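Side-chain contacts in OxyR (PDB 3HO7), which probably binds DNA and switches on transcription in response to oxidation, as a LysR-family regulator represented here by its regulatory domain alone: residues S50-S55 with D62-A67; E83-Y88 with E116-R121; V125-M130 with R178-P183; A147-V152 with T159-L164. All blocks are in the same frame, centred on the assembly; numbering follows the deposited sequence.

All four contacts belong to the regulatory domain; contacts 2 and 3 are joined by its disulfide, and contact 4 packs against both. Cys119 SG and Cys128 SG are 2.0 Å apart, and the centres of contacts 2 and 3 about 9 Å. Contact 4, centred about 10 Å from contact 2, shares its sheet: strands 75-89 and 158-162 are antiparallel neighbours. Phe160, on the strand face turned away from helix 145-153, meets both Phe127 and Phe180 of contact 3, whose loop encloses contact 4 along the chain. Contact 1 stands apart, its centre about 18 Å from contact 2's and about 26 Å from contact 3's, on the opposite side of the chain's centre from contacts 3 and 4.

Contact 1 (S50-S55 with D62-A67); sequences SRCLAS and DMAIIA
Cys52 leans from helix 49-58 onto Ala64 of strand 63-66, the tight part of the contact. Cys52 CB and Ala64 CB are 3.9 Å apart, while Cys52 SG lies 4.1 Å from Ala64 CB. With SG anti to the carbonyl carbon (chi1 -73°), the sulfur lies beside the backbone N, within reach of that methyl. Both side chains are small, which suits a place where the backbones come close: Cys52 CA and Ala64 CA are 6.0 Å apart. Ile66, two residues further along the same strand face, adds a looser touch: its CG2 branch borders Cys52 CB at 4.3 Å, and the side chain also packs on Leu18 and Ala192. The helix surface turned away from the strand is quite different: Ser50, Arg51 and Ala54 are exposed, and polar or small groups are at home there. On the strand's other face Met63 turns to Leu202 and Leu206 of helix 200-211, so the strand is covered on both sides. Cys52 also rests on Ala16 of strand 11-17, which lies in the sheet between strands 40-46 and 63-66. Strand 40-46, helix 49-58 and strand 63-66 thus form a classic beta-alpha-beta crossover, as in the alpha/beta subdomains of periplasmic-binding-protein folds.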
loop_
_atom_site.group_PDB
_atom_site.type_symbol
_atom_site.label_atom_id
_atom_site.label_comp_id
_atom_site.label_asym_id
_atom_site.label_seq_id
_atom_site.Cartn_x
_atom_site.Cartn_y
_atom_site.Cartn_z
ATOM N N SER A 50 5.353 -2.673 -15.063
ATOM C CA SER A 50 6.167 -1.942 -16.026
ATOM C C SER A 50 7.611 -1.828 -15.551
ATOM O O SER A 50 8.542 -2.176 -16.277
ATOM C CB SER A 50 5.575 -0.557 -16.281
ATOM O OG SER A 50 4.197 -0.657 -16.592
ATOM N N ARG A 51 7.789 -1.340 -14.327
ATOM C CA ARG A 51 9.120 -1.206 -13.744
ATOM C C ARG A 51 9.828 -2.553 -13.664
ATOM O O ARG A 51 11.019 -2.654 -13.954
ATOM C CB ARG A 51 9.043 -0.567 -12.355
ATOM C CG ARG A 51 8.620 0.890 -12.374
ATOM C CD ARG A 51 8.799 1.541 -11.012
ATOM N NE ARG A 51 7.838 1.043 -10.032
ATOM C CZ ARG A 51 6.615 1.538 -9.873
ATOM N NH1 ARG A 51 6.201 2.546 -10.632
ATOM N NH2 ARG A 51 5.804 1.025 -8.957
ATOM N N CYS A 52 9.089 -3.586 -13.269
ATOM C CA CYS A 52 9.645 -4.932 -13.175
ATOM C C CYS A 52 10.244 -5.382 -14.499
ATOM O O CYS A 52 11.395 -5.812 -14.556
ATOM C CB CYS A 52 8.573 -5.932 -12.740
ATOM S SG CYS A 52 8.089 -5.818 -11.009
ATOM N N LEU A 53 9.451 -5.286 -15.561
ATOM C CA LEU A 53 9.883 -5.735 -16.879
ATOM C C LEU A 53 11.065 -4.908 -17.379
ATOM O O LEU A 53 12.006 -5.440 -17.970
ATOM C CB LEU A 53 8.718 -5.669 -17.870
ATOM C CG LEU A 53 7.397 -6.288 -17.402
ATOM C CD1 LEU A 53 6.405 -6.378 -18.558
ATOM C CD2 LEU A 53 7.627 -7.660 -16.782
ATOM N N ALA A 54 11.012 -3.603 -17.134
ATOM C CA ALA A 54 12.082 -2.698 -17.541
ATOM C C ALA A 54 13.369 -2.983 -16.774
ATOM O O ALA A 54 14.456 -3.004 -17.353
ATOM C CB ALA A 54 11.657 -1.251 -17.342
ATOM N N SER A 55 13.237 -3.200 -15.468
ATOM C CA SER A 55 14.390 -3.464 -14.616
ATOM C C SER A 55 15.031 -4.809 -14.945
ATOM O O SER A 55 16.254 -4.929 -14.978
ATOM C CB SER A 55 13.993 -3.398 -13.142
ATOM O OG SER A 55 13.640 -2.074 -12.782
ATOM N N ASP A 62 17.321 -9.055 -10.683
ATOM C CA ASP A 62 17.576 -10.404 -11.177
ATOM C C ASP A 62 16.289 -11.162 -11.484
ATOM O O ASP A 62 16.219 -11.910 -12.459
ATOM C CB ASP A 62 18.411 -11.191 -10.164
ATOM C CG ASP A 62 19.801 -10.618 -9.985
ATOM O OD1 ASP A 62 20.377 -10.126 -10.979
ATOM O OD2 ASP A 62 20.321 -10.662 -8.851
ATOM N N MET A 63 15.280 -10.971 -10.642
ATOM C CA MET A 63 14.010 -11.668 -10.793
ATOM C C MET A 63 12.863 -10.739 -10.432
ATOM O O MET A 63 13.056 -9.735 -9.745
ATOM C CB MET A 63 13.964 -12.907 -9.896
ATOM C CG MET A 63 15.191 -13.796 -9.990
ATOM S SD MET A 63 15.172 -15.165 -8.814
ATOM C CE MET A 63 16.731 -15.952 -9.221
ATOM N N ALA A 64 11.664 -11.081 -10.889
ATOM C CA ALA A 64 10.484 -10.300 -10.556
ATOM C C ALA A 64 9.274 -11.192 -10.313
ATOM O O ALA A 64 8.975 -12.084 -11.108
ATOM C CB ALA A 64 10.186 -9.286 -11.653
ATOM N N ILE A 65 8.589 -10.941 -9.204
ATOM C CA ILE A 65 7.349 -11.628 -8.883
ATOM C C ILE A 65 6.190 -10.784 -9.393
ATOM O O ILE A 65 5.979 -9.662 -8.935
ATOM C CB ILE A 65 7.210 -11.843 -7.367
ATOM C CG1 ILE A 65 8.473 -12.508 -6.811
ATOM C CG2 ILE A 65 5.975 -12.674 -7.055
ATOM C CD1 ILE A 65 8.508 -12.592 -5.298
ATOM N N ILE A 66 5.453 -11.323 -10.357
ATOM C CA ILE A 66 4.397 -10.571 -11.021
ATOM C C ILE A 66 3.078 -11.337 -11.026
ATOM O O ILE A 66 3.037 -12.517 -10.675
ATOM C CB ILE A 66 4.793 -10.227 -12.466
ATOM C CG1 ILE A 66 5.057 -11.508 -13.261
ATOM C CG2 ILE A 66 6.021 -9.324 -12.479
ATOM C CD1 ILE A 66 5.470 -11.267 -14.701
ATOM N N ALA A 67 2.005 -10.658 -11.425
ATOM C CA ALA A 67 0.673 -11.254 -11.445
ATOM C C ALA A 67 0.174 -11.440 -12.876
ATOM O O ALA A 67 -0.996 -11.200 -13.173
ATOM C CB ALA A 67 -0.300 -10.395 -10.650
#

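Contact 2 (E83-Y88 with E116-R121); sequences EEFLGY and EGHCFR
The backbone of strand 75-89 stays well clear of the loop at 116-121, Phe85 CA and His118 CA being 9.0 Å apart, so the Phe85 ring has to cover most of the gap, to a carbonyl and an imidazole. Its CG stands anti to the carbonyl carbon (chi1 -74°), and the ring extends to the loop. Its far end meets the main chain, with Phe85 CZ 3.8 Å from Gly117 O. Beside this, Phe85 CE1 sits 4.0 Å from His118 CD2, close to the imidazole plane, so the histidine offers a carbon edge to the phenyl ring. Gly117 takes part through its main chain alone, whereas a long, flat phenylalanine is well suited to spanning from a strand to a loop. The nitrogens of His118 are engaged elsewhere: ND1 accepts the backbone N-H of Leu114, and NE2 donates to the carbonyl oxygen of Phe160 on strand 158-162. These two bonds fix the rotation of the ring and turn its CD2 to Phe85. Cys119, the next residue, is disulfide-bonded to Cys128. One nitrogen accepting and the other donating is consistent with a neutral imidazole protonated on NE2, whose carbon edge packs on Phe85.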
loop_
_atom_site.group_PDB
_atom_site.type_symbol
_atom_site.label_atom_id
_atom_site.label_comp_id
_atom_site.label_asym_id
_atom_site.label_seq_id
_atom_site.Cartn_x
_atom_site.Cartn_y
_atom_site.Cartn_z
ATOM N N GLU A 83 -4.347 -17.452 -7.765
ATOM C CA GLU A 83 -4.920 -16.780 -6.615
ATOM C C GLU A 83 -6.247 -16.150 -6.989
ATOM O O GLU A 83 -6.327 -15.361 -7.929
ATOM C CB GLU A 83 -3.962 -15.714 -6.089
ATOM C CG GLU A 83 -4.462 -15.000 -4.846
ATOM C CD GLU A 83 -3.410 -14.096 -4.238
ATOM O OE1 GLU A 83 -2.576 -13.564 -4.997
ATOM O OE2 GLU A 83 -3.420 -13.916 -3.004
ATOM N N GLU A 84 -7.294 -16.537 -6.277
ATOM C CA GLU A 84 -8.622 -16.017 -6.543
ATOM C C GLU A 84 -8.808 -14.578 -6.100
ATOM O O GLU A 84 -8.336 -14.175 -5.041
ATOM C CB GLU A 84 -9.680 -16.881 -5.856
ATOM C CG GLU A 84 -9.990 -18.177 -6.568
ATOM C CD GLU A 84 -11.314 -18.774 -6.136
ATOM O OE1 GLU A 84 -12.184 -18.021 -5.656
ATOM O OE2 GLU A 84 -11.484 -19.998 -6.285
ATOM N N PHE A 85 -9.528 -13.819 -6.915
ATOM C CA PHE A 85 -10.029 -12.519 -6.515
ATOM C C PHE A 85 -11.297 -12.741 -5.705
ATOM O O PHE A 85 -12.142 -13.561 -6.072
ATOM C CB PHE A 85 -10.364 -11.671 -7.738
ATOM C CG PHE A 85 -9.163 -11.141 -8.457
ATOM C CD1 PHE A 85 -8.424 -10.101 -7.920
ATOM C CD2 PHE A 85 -8.783 -11.669 -9.680
ATOM C CE1 PHE A 85 -7.321 -9.604 -8.585
ATOM C CE2 PHE A 85 -7.682 -11.175 -10.351
ATOM C CZ PHE A 85 -6.950 -10.140 -9.801
ATOM N N LEU A 86 -11.425 -12.015 -4.602
ATOM C CA LEU A 86 -12.623 -12.093 -3.784
ATOM C C LEU A 86 -13.248 -10.718 -3.643
ATOM O O LEU A 86 -12.548 -9.705 -3.591
ATOM C CB LEU A 86 -12.312 -12.671 -2.400
ATOM C CG LEU A 86 -11.888 -14.142 -2.321
ATOM C CD1 LEU A 86 -11.666 -14.541 -0.871
ATOM C CD2 LEU A 86 -12.924 -15.038 -2.976
ATOM N N GLY A 87 -14.575 -10.687 -3.603
ATOM C CA GLY A 87 -15.292 -9.454 -3.346
ATOM C C GLY A 87 -15.081 -9.004 -1.915
ATOM O O GLY A 87 -15.127 -9.804 -0.980
ATOM N N TYR A 88 -14.827 -7.714 -1.746
ATOM C CA TYR A 88 -14.744 -7.126 -0.427
ATOM C C TYR A 88 -15.860 -6.093 -0.406
ATOM O O TYR A 88 -15.755 -5.046 -1.038
ATOM C CB TYR A 88 -13.369 -6.486 -0.227
ATOM C CG TYR A 88 -12.920 -6.358 1.213
ATOM C CD1 TYR A 88 -12.899 -7.461 2.058
ATOM C CD2 TYR A 88 -12.486 -5.139 1.716
ATOM C CE1 TYR A 88 -12.478 -7.348 3.376
ATOM C CE2 TYR A 88 -12.064 -5.013 3.025
ATOM C CZ TYR A 88 -12.059 -6.120 3.851
ATOM O OH TYR A 88 -11.635 -5.986 5.151
ATOM N N GLU A 116 -3.710 -1.412 -11.977
ATOM C CA GLU A 116 -2.900 -2.571 -12.340
ATOM C C GLU A 116 -3.257 -3.812 -11.522
ATOM O O GLU A 116 -3.056 -4.940 -11.969
ATOM C CB GLU A 116 -1.411 -2.248 -12.193
ATOM C CG GLU A 116 -0.491 -3.451 -12.328
ATOM C CD GLU A 116 0.964 -3.056 -12.482
ATOM O OE1 GLU A 116 1.242 -2.073 -13.202
ATOM O OE2 GLU A 116 1.834 -3.731 -11.887
ATOM N N GLY A 117 -3.786 -3.600 -10.321
ATOM C CA GLY A 117 -4.197 -4.709 -9.474
ATOM C C GLY A 117 -5.358 -5.467 -10.089
ATOM O O GLY A 117 -5.387 -6.698 -10.066
ATOM N N HIS A 118 -6.314 -4.731 -10.645
ATOM C CA HIS A 118 -7.508 -5.337 -11.231
ATOM C C HIS A 118 -7.575 -5.161 -12.740
ATOM O O HIS A 118 -8.122 -6.007 -13.445
ATOM C CB HIS A 118 -8.774 -4.743 -10.611
ATOM C CG HIS A 118 -8.802 -4.805 -9.118
ATOM N ND1 HIS A 118 -8.991 -3.691 -8.330
ATOM C CD2 HIS A 118 -8.660 -5.849 -8.268
ATOM C CE1 HIS A 118 -8.970 -4.047 -7.057
ATOM N NE2 HIS A 118 -8.767 -5.351 -6.993
ATOM N N CYS A 119 -7.027 -4.054 -13.233
ATOM C CA CYS A 119 -7.213 -3.687 -14.629
ATOM C C CYS A 119 -5.918 -3.633 -15.436
ATOM O O CYS A 119 -5.797 -2.843 -16.374
ATOM C CB CYS A 119 -7.965 -2.357 -14.726
ATOM S SG CYS A 119 -9.602 -2.400 -13.958
ATOM N N PHE A 120 -4.953 -4.474 -15.079
ATOM C CA PHE A 120 -3.757 -4.607 -15.895
ATOM C C PHE A 120 -4.150 -5.334 -17.171
ATOM O O PHE A 120 -4.456 -6.527 -17.147
ATOM C CB PHE A 120 -2.662 -5.374 -15.156
ATOM C CG PHE A 120 -1.380 -5.490 -15.931
ATOM C CD1 PHE A 120 -0.547 -4.394 -16.085
ATOM C CD2 PHE A 120 -1.006 -6.695 -16.501
ATOM C CE1 PHE A 120 0.634 -4.497 -16.796
ATOM C CE2 PHE A 120 0.173 -6.804 -17.214
ATOM C CZ PHE A 120 0.994 -5.704 -17.361
ATOM N N ARG A 121 -4.150 -4.608 -18.283
ATOM C CA ARG A 121 -4.693 -5.133 -19.525
ATOM C C ARG A 121 -6.116 -5.613 -19.255
ATOM O O ARG A 121 -6.485 -6.738 -19.593
ATOM C CB ARG A 121 -3.816 -6.262 -20.070
ATOM C CG ARG A 121 -2.361 -5.856 -20.264
ATOM C CD ARG A 121 -1.675 -6.686 -21.338
ATOM N NE ARG A 121 -1.259 -7.999 -20.853
ATOM C CZ ARG A 121 -0.061 -8.257 -20.338
ATOM N NH1 ARG A 121 0.836 -7.287 -20.232
ATOM N NH2 ARG A 121 0.240 -9.481 -19.924
#

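Contact 3 (V125-M130 with R178-P183); sequences VRFCQM and RPFGMP
Phe127 and Phe180 reach for each other from opposite directions and meet through ring carbons, Phe127 CE2 lying 3.8 Å from Phe180 CE2. Phe127 CE2 sits in the plane of the Phe180 ring, at its edge, but Phe180 approaches the Phe127 ring obliquely. Two large aromatic side chains suit this place because the backbones are far apart, with 12.6 Å between Arg126 CA and Phe180 CA. Alongside runs Arg126, whose NH1 is 4.0 Å from Phe180 CD2. The guanidinium and phenyl planes stand 79° apart, and the approach is oblique, a packing contact at the exposed margin. Bent at chi3 (72°), the arginine brings NH1 to a water, which accepts from it at 3.2 Å in the guanidinium plane. The water lies very close to Pro183 O, so that link is doubtful as modelled. Further out, the Phe160 ring meets both Phe127 and Phe180, making a cluster of three aromatics, and Phe127 also rests on Val106 and Leu111. On the helix, Cys128 is tied by its disulfide to Cys119. On the other side, backbone bonding of Arg178 with Gly87 and packing of Pro179 on Leu86 hold the chain leading to Phe180. The contact thus joins the short helix 125-128 to the connection between strands 177-178 and 184-194, beside strands 75-89 and 158-162.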
loop_
_atom_site.group_PDB
_atom_site.type_symbol
_atom_site.label_atom_id
_atom_site.label_comp_id
_atom_site.label_asym_id
_atom_site.label_seq_id
_atom_site.Cartn_x
_atom_site.Cartn_y
_atom_site.Cartn_z
ATOM N N VAL A 125 -12.145 -7.526 -16.878
ATOM C CA VAL A 125 -12.777 -6.667 -17.874
ATOM C C VAL A 125 -14.256 -6.390 -17.616
ATOM O O VAL A 125 -14.756 -5.317 -17.950
ATOM C CB VAL A 125 -12.614 -7.244 -19.295
ATOM C CG1 VAL A 125 -13.294 -8.600 -19.400
ATOM C CG2 VAL A 125 -13.173 -6.276 -20.326
ATOM N N ARG A 126 -14.955 -7.354 -17.025
ATOM C CA ARG A 126 -16.386 -7.205 -16.779
ATOM C C ARG A 126 -16.664 -6.003 -15.882
ATOM O O ARG A 126 -17.794 -5.517 -15.812
ATOM C CB ARG A 126 -16.963 -8.475 -16.150
ATOM C CG ARG A 126 -16.793 -8.551 -14.641
ATOM C CD ARG A 126 -17.152 -9.929 -14.112
ATOM N NE ARG A 126 -16.152 -10.927 -14.478
ATOM C CZ ARG A 126 -16.152 -12.181 -14.043
ATOM N NH1 ARG A 126 -17.104 -12.601 -13.221
ATOM N NH2 ARG A 126 -15.199 -13.019 -14.430
ATOM N N PHE A 127 -15.629 -5.527 -15.197
ATOM C CA PHE A 127 -15.766 -4.389 -14.293
ATOM C C PHE A 127 -14.914 -3.210 -14.745
ATOM O O PHE A 127 -15.334 -2.057 -14.650
ATOM C CB PHE A 127 -15.386 -4.794 -12.867
ATOM C CG PHE A 127 -16.195 -5.937 -12.331
ATOM C CD1 PHE A 127 -17.462 -5.723 -11.815
ATOM C CD2 PHE A 127 -15.694 -7.228 -12.352
ATOM C CE1 PHE A 127 -18.212 -6.773 -11.323
ATOM C CE2 PHE A 127 -16.438 -8.283 -11.861
ATOM C CZ PHE A 127 -17.700 -8.054 -11.347
ATOM N N CYS A 128 -13.716 -3.505 -15.235
ATOM C CA CYS A 128 -12.804 -2.469 -15.699
ATOM C C CYS A 128 -13.435 -1.622 -16.799
ATOM O O CYS A 128 -13.183 -0.421 -16.890
ATOM C CB CYS A 128 -11.501 -3.089 -16.201
ATOM S SG CYS A 128 -10.543 -3.925 -14.920
ATOM N N GLN A 129 -14.257 -2.254 -17.629
ATOM C CA GLN A 129 -14.861 -1.574 -18.770
ATOM C C GLN A 129 -16.382 -1.514 -18.685
ATOM O O GLN A 129 -17.055 -1.305 -19.693
ATOM C CB GLN A 129 -14.445 -2.256 -20.076
ATOM C CG GLN A 129 -12.969 -2.117 -20.401
ATOM C CD GLN A 129 -12.551 -0.671 -20.584
ATOM O OE1 GLN A 129 -13.376 0.240 -20.497
ATOM N NE2 GLN A 129 -11.267 -0.453 -20.841
ATOM N N MET A 130 -16.922 -1.694 -17.484
ATOM C CA MET A 130 -18.369 -1.655 -17.296
ATOM C C MET A 130 -18.899 -0.225 -17.339
ATOM O O MET A 130 -18.248 0.705 -16.860
ATOM C CB MET A 130 -18.768 -2.322 -15.979
ATOM C CG MET A 130 -18.197 -1.651 -14.745
ATOM S SD MET A 130 -19.069 -2.145 -13.247
ATOM C CE MET A 130 -19.172 -3.918 -13.488
ATOM N N ARG A 178 -16.886 -11.745 0.049
ATOM C CA ARG A 178 -17.840 -12.499 -0.748
ATOM C C ARG A 178 -17.104 -13.067 -1.950
ATOM O O ARG A 178 -16.620 -12.317 -2.795
ATOM C CB ARG A 178 -18.977 -11.596 -1.233
ATOM C CG ARG A 178 -19.771 -10.919 -0.133
ATOM C CD ARG A 178 -20.671 -11.901 0.592
ATOM N NE ARG A 178 -21.530 -11.230 1.563
ATOM C CZ ARG A 178 -21.134 -10.870 2.780
ATOM N NH1 ARG A 178 -19.889 -11.113 3.170
ATOM N NH2 ARG A 178 -21.979 -10.268 3.607
ATOM N N PRO A 179 -17.005 -14.399 -2.036
ATOM C CA PRO A 179 -16.378 -14.973 -3.219
ATOM C C PRO A 179 -17.266 -14.791 -4.446
ATOM O O PRO A 179 -18.437 -14.437 -4.316
ATOM C CB PRO A 179 -16.255 -16.458 -2.868
ATOM C CG PRO A 179 -17.311 -16.699 -1.845
ATOM C CD PRO A 179 -17.440 -15.424 -1.071
ATOM N N PHE A 180 -16.709 -15.031 -5.627
ATOM C CA PHE A 180 -17.477 -14.941 -6.864
ATOM C C PHE A 180 -18.279 -16.218 -7.091
ATOM O O PHE A 180 -17.913 -17.287 -6.602
ATOM C CB PHE A 180 -16.541 -14.723 -8.055
ATOM C CG PHE A 180 -16.101 -13.296 -8.241
ATOM C CD1 PHE A 180 -15.124 -12.743 -7.429
ATOM C CD2 PHE A 180 -16.655 -12.514 -9.242
ATOM C CE1 PHE A 180 -14.710 -11.429 -7.608
ATOM C CE2 PHE A 180 -16.251 -11.204 -9.426
ATOM C CZ PHE A 180 -15.276 -10.661 -8.608
ATOM N N GLY A 181 -19.377 -16.107 -7.832
ATOM C CA GLY A 181 -20.042 -17.294 -8.347
ATOM C C GLY A 181 -19.129 -17.911 -9.390
ATOM O O GLY A 181 -18.306 -17.213 -9.984
ATOM N N MET A 182 -19.257 -19.216 -9.603
ATOM C CA MET A 182 -18.438 -19.918 -10.588
ATOM C C MET A 182 -18.843 -19.539 -12.008
ATOM O O MET A 182 -20.031 -19.392 -12.300
ATOM C CB MET A 182 -18.551 -21.433 -10.401
ATOM C CG MET A 182 -17.981 -21.944 -9.087
ATOM S SD MET A 182 -18.025 -23.741 -8.969
ATOM C CE MET A 182 -17.149 -24.007 -7.431
ATOM N N PRO A 183 -17.851 -19.390 -12.903
ATOM C CA PRO A 183 -16.437 -19.601 -12.602
ATOM C C PRO A 183 -15.836 -18.444 -11.808
ATOM O O PRO A 183 -16.190 -17.287 -12.028
ATOM C CB PRO A 183 -15.801 -19.668 -13.990
ATOM C CG PRO A 183 -16.659 -18.787 -14.819
ATOM C CD PRO A 183 -18.061 -18.982 -14.303
HETATM O O HOH W 1 -17.840 -15.482 -12.053
#

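Contact 4 (A147-V152 with T159-L164); sequences AFMRLV and TFIPQL
Apolar contacts make up most of the join between Met149 and Val152 on helix 145-153 and Ile161 and Thr159 on strand 158-162. Met149 crosses Ile161 at about a right angle, with its SD 3.8 Å from Ile161 CG2. The turn at chi3 (62°) folds the thioether end so that Met149 CE comes within 4.1 Å of Ile161 CG2, flexible methionine against a rigid branched partner. One helical turn on, Val152 CG2 meets the methyl Thr159 CG2 at 3.7 Å. Thr159 and Ile161 are beta-branched, at home in a strand, while the short branched side chain of Val152 presents a methyl close to the helix backbone.

The polar side of the contact belongs to Thr159. Its OG1 lies 3.6 Å from Phe148 CB, a van der Waals contact oblique to the ring. The buried hydroxyl donates to the carbonyl oxygen of Trp112. Threonine thus offers a methyl to the helix and a hydroxyl to a loop.

Aromatic contacts carry Phe148 past the strand: its ring packs edge-to-face with Tyr140 and also meets Trp112. Backbone bonds of Thr159 with Tyr88 and of Ile161 with Leu86 place the strand in the sheet. The axes of 147-152 and 159-162 approach to 8.7 Å, their N-to-C directions 122° apart, so the helix runs obliquely back across the strand. Leu151 packs on Pro27 of the second subunit, so the helix lies between its own sheet and the dimer partner, as in LysR-type regulatory domains, where helices layered on alpha/beta subdomains form the dimer interface.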
loop_
_atom_site.group_PDB
_atom_site.type_symbol
_atom_site.label_atom_id
_atom_site.label_comp_id
_atom_site.label_asym_id
_atom_site.label_seq_id
_atom_site.Cartn_x
_atom_site.Cartn_y
_atom_site.Cartn_z
ATOM N N ALA A 147 -5.755 1.375 0.830
ATOM C CA ALA A 147 -6.744 2.443 0.792
ATOM C C ALA A 147 -8.134 1.911 0.457
ATOM O O ALA A 147 -9.107 2.238 1.135
ATOM C CB ALA A 147 -6.328 3.516 -0.199
ATOM N N PHE A 148 -8.228 1.099 -0.592
ATOM C CA PHE A 148 -9.513 0.536 -1.007
ATOM C C PHE A 148 -10.169 -0.290 0.101
ATOM O O PHE A 148 -11.365 -0.170 0.345
ATOM C CB PHE A 148 -9.370 -0.320 -2.266
ATOM C CG PHE A 148 -9.008 0.458 -3.497
ATOM C CD1 PHE A 148 -9.231 1.824 -3.563
ATOM C CD2 PHE A 148 -8.467 -0.183 -4.599
ATOM C CE1 PHE A 148 -8.900 2.540 -4.703
ATOM C CE2 PHE A 148 -8.135 0.525 -5.740
ATOM C CZ PHE A 148 -8.355 1.888 -5.793
ATOM N N MET A 149 -9.392 -1.130 0.776
ATOM C CA MET A 149 -9.956 -1.944 1.845
ATOM C C MET A 149 -10.420 -1.071 3.005
ATOM O O MET A 149 -11.467 -1.322 3.602
ATOM C CB MET A 149 -8.952 -2.991 2.324
ATOM C CG MET A 149 -8.554 -3.955 1.232
ATOM S SD MET A 149 -7.374 -5.187 1.803
ATOM C CE MET A 149 -8.325 -6.021 3.067
ATOM N N ARG A 150 -9.648 -0.035 3.310
ATOM C CA ARG A 150 -10.015 0.877 4.380
ATOM C C ARG A 150 -11.342 1.552 4.041
ATOM O O ARG A 150 -12.174 1.779 4.916
ATOM C CB ARG A 150 -8.917 1.917 4.610
ATOM C CG ARG A 150 -7.576 1.340 5.050
ATOM C CD ARG A 150 -7.684 0.606 6.375
ATOM N NE ARG A 150 -8.023 -0.799 6.183
ATOM C CZ ARG A 150 -7.141 -1.738 5.849
ATOM N NH1 ARG A 150 -7.532 -2.995 5.690
ATOM N NH2 ARG A 150 -5.867 -1.418 5.674
ATOM N N LEU A 151 -11.543 1.854 2.761
ATOM C CA LEU A 151 -12.782 2.498 2.330
ATOM C C LEU A 151 -13.963 1.560 2.531
ATOM O O LEU A 151 -14.985 1.936 3.109
ATOM C CB LEU A 151 -12.690 2.929 0.864
ATOM C CG LEU A 151 -11.832 4.163 0.581
ATOM C CD1 LEU A 151 -11.574 4.313 -0.913
ATOM C CD2 LEU A 151 -12.496 5.400 1.151
ATOM N N VAL A 152 -13.815 0.328 2.058
ATOM C CA VAL A 152 -14.872 -0.665 2.178
ATOM C C VAL A 152 -15.237 -0.918 3.638
ATOM O O VAL A 152 -16.414 -0.978 3.990
ATOM C CB VAL A 152 -14.479 -1.992 1.500
ATOM C CG1 VAL A 152 -15.549 -3.047 1.735
ATOM C CG2 VAL A 152 -14.249 -1.773 0.013
ATOM N N THR A 159 -14.604 -3.481 -3.431
ATOM C CA THR A 159 -13.312 -3.686 -4.073
ATOM C C THR A 159 -13.013 -5.180 -4.116
ATOM O O THR A 159 -13.781 -5.988 -3.594
ATOM C CB THR A 159 -12.183 -2.962 -3.321
ATOM O OG1 THR A 159 -11.010 -2.917 -4.143
ATOM C CG2 THR A 159 -11.859 -3.684 -2.022
ATOM N N PHE A 160 -11.898 -5.549 -4.739
ATOM C CA PHE A 160 -11.520 -6.953 -4.845
ATOM C C PHE A 160 -10.178 -7.223 -4.175
ATOM O O PHE A 160 -9.203 -6.512 -4.411
ATOM C CB PHE A 160 -11.505 -7.387 -6.310
ATOM C CG PHE A 160 -12.846 -7.277 -6.978
ATOM C CD1 PHE A 160 -13.943 -7.953 -6.467
ATOM C CD2 PHE A 160 -13.013 -6.499 -8.112
ATOM C CE1 PHE A 160 -15.186 -7.854 -7.073
ATOM C CE2 PHE A 160 -14.255 -6.398 -8.723
ATOM C CZ PHE A 160 -15.342 -7.076 -8.202
ATOM N N ILE A 161 -10.135 -8.250 -3.334
ATOM C CA ILE A 161 -8.908 -8.582 -2.611
ATOM C C ILE A 161 -8.394 -9.973 -2.968
ATOM O O ILE A 161 -9.165 -10.845 -3.356
ATOM C CB ILE A 161 -9.095 -8.476 -1.085
ATOM C CG1 ILE A 161 -10.150 -9.467 -0.596
ATOM C CG2 ILE A 161 -9.487 -7.058 -0.695
ATOM C CD1 ILE A 161 -10.232 -9.563 0.917
ATOM N N PRO A 162 -7.078 -10.178 -2.830
ATOM C CA PRO A 162 -6.454 -11.448 -3.174
ATOM C C PRO A 162 -6.682 -12.483 -2.082
ATOM O O PRO A 162 -6.712 -12.137 -0.903
ATOM C CB PRO A 162 -4.960 -11.095 -3.269
ATOM C CG PRO A 162 -4.853 -9.602 -2.973
ATOM C CD PRO A 162 -6.109 -9.224 -2.273
ATOM N N GLN A 163 -6.833 -13.745 -2.479
ATOM C CA GLN A 163 -7.106 -14.824 -1.533
ATOM C C GLN A 163 -6.101 -14.870 -0.382
ATOM O O GLN A 163 -6.478 -15.087 0.767
ATOM C CB GLN A 163 -7.138 -16.174 -2.255
ATOM C CG GLN A 163 -7.078 -17.382 -1.329
ATOM C CD GLN A 163 -8.221 -17.421 -0.333
ATOM O OE1 GLN A 163 -9.345 -17.027 -0.643
ATOM N NE2 GLN A 163 -7.938 -17.908 0.872
ATOM N N LEU A 164 -4.824 -14.664 -0.695
ATOM C CA LEU A 164 -3.768 -14.750 0.314
ATOM C C LEU A 164 -3.947 -13.771 1.475
ATOM O O LEU A 164 -3.359 -13.950 2.540
ATOM C CB LEU A 164 -2.390 -14.553 -0.322
ATOM C CG LEU A 164 -1.926 -15.641 -1.290
ATOM C CD1 LEU A 164 -0.527 -15.342 -1.805
ATOM C CD2 LEU A 164 -1.970 -17.005 -0.621
#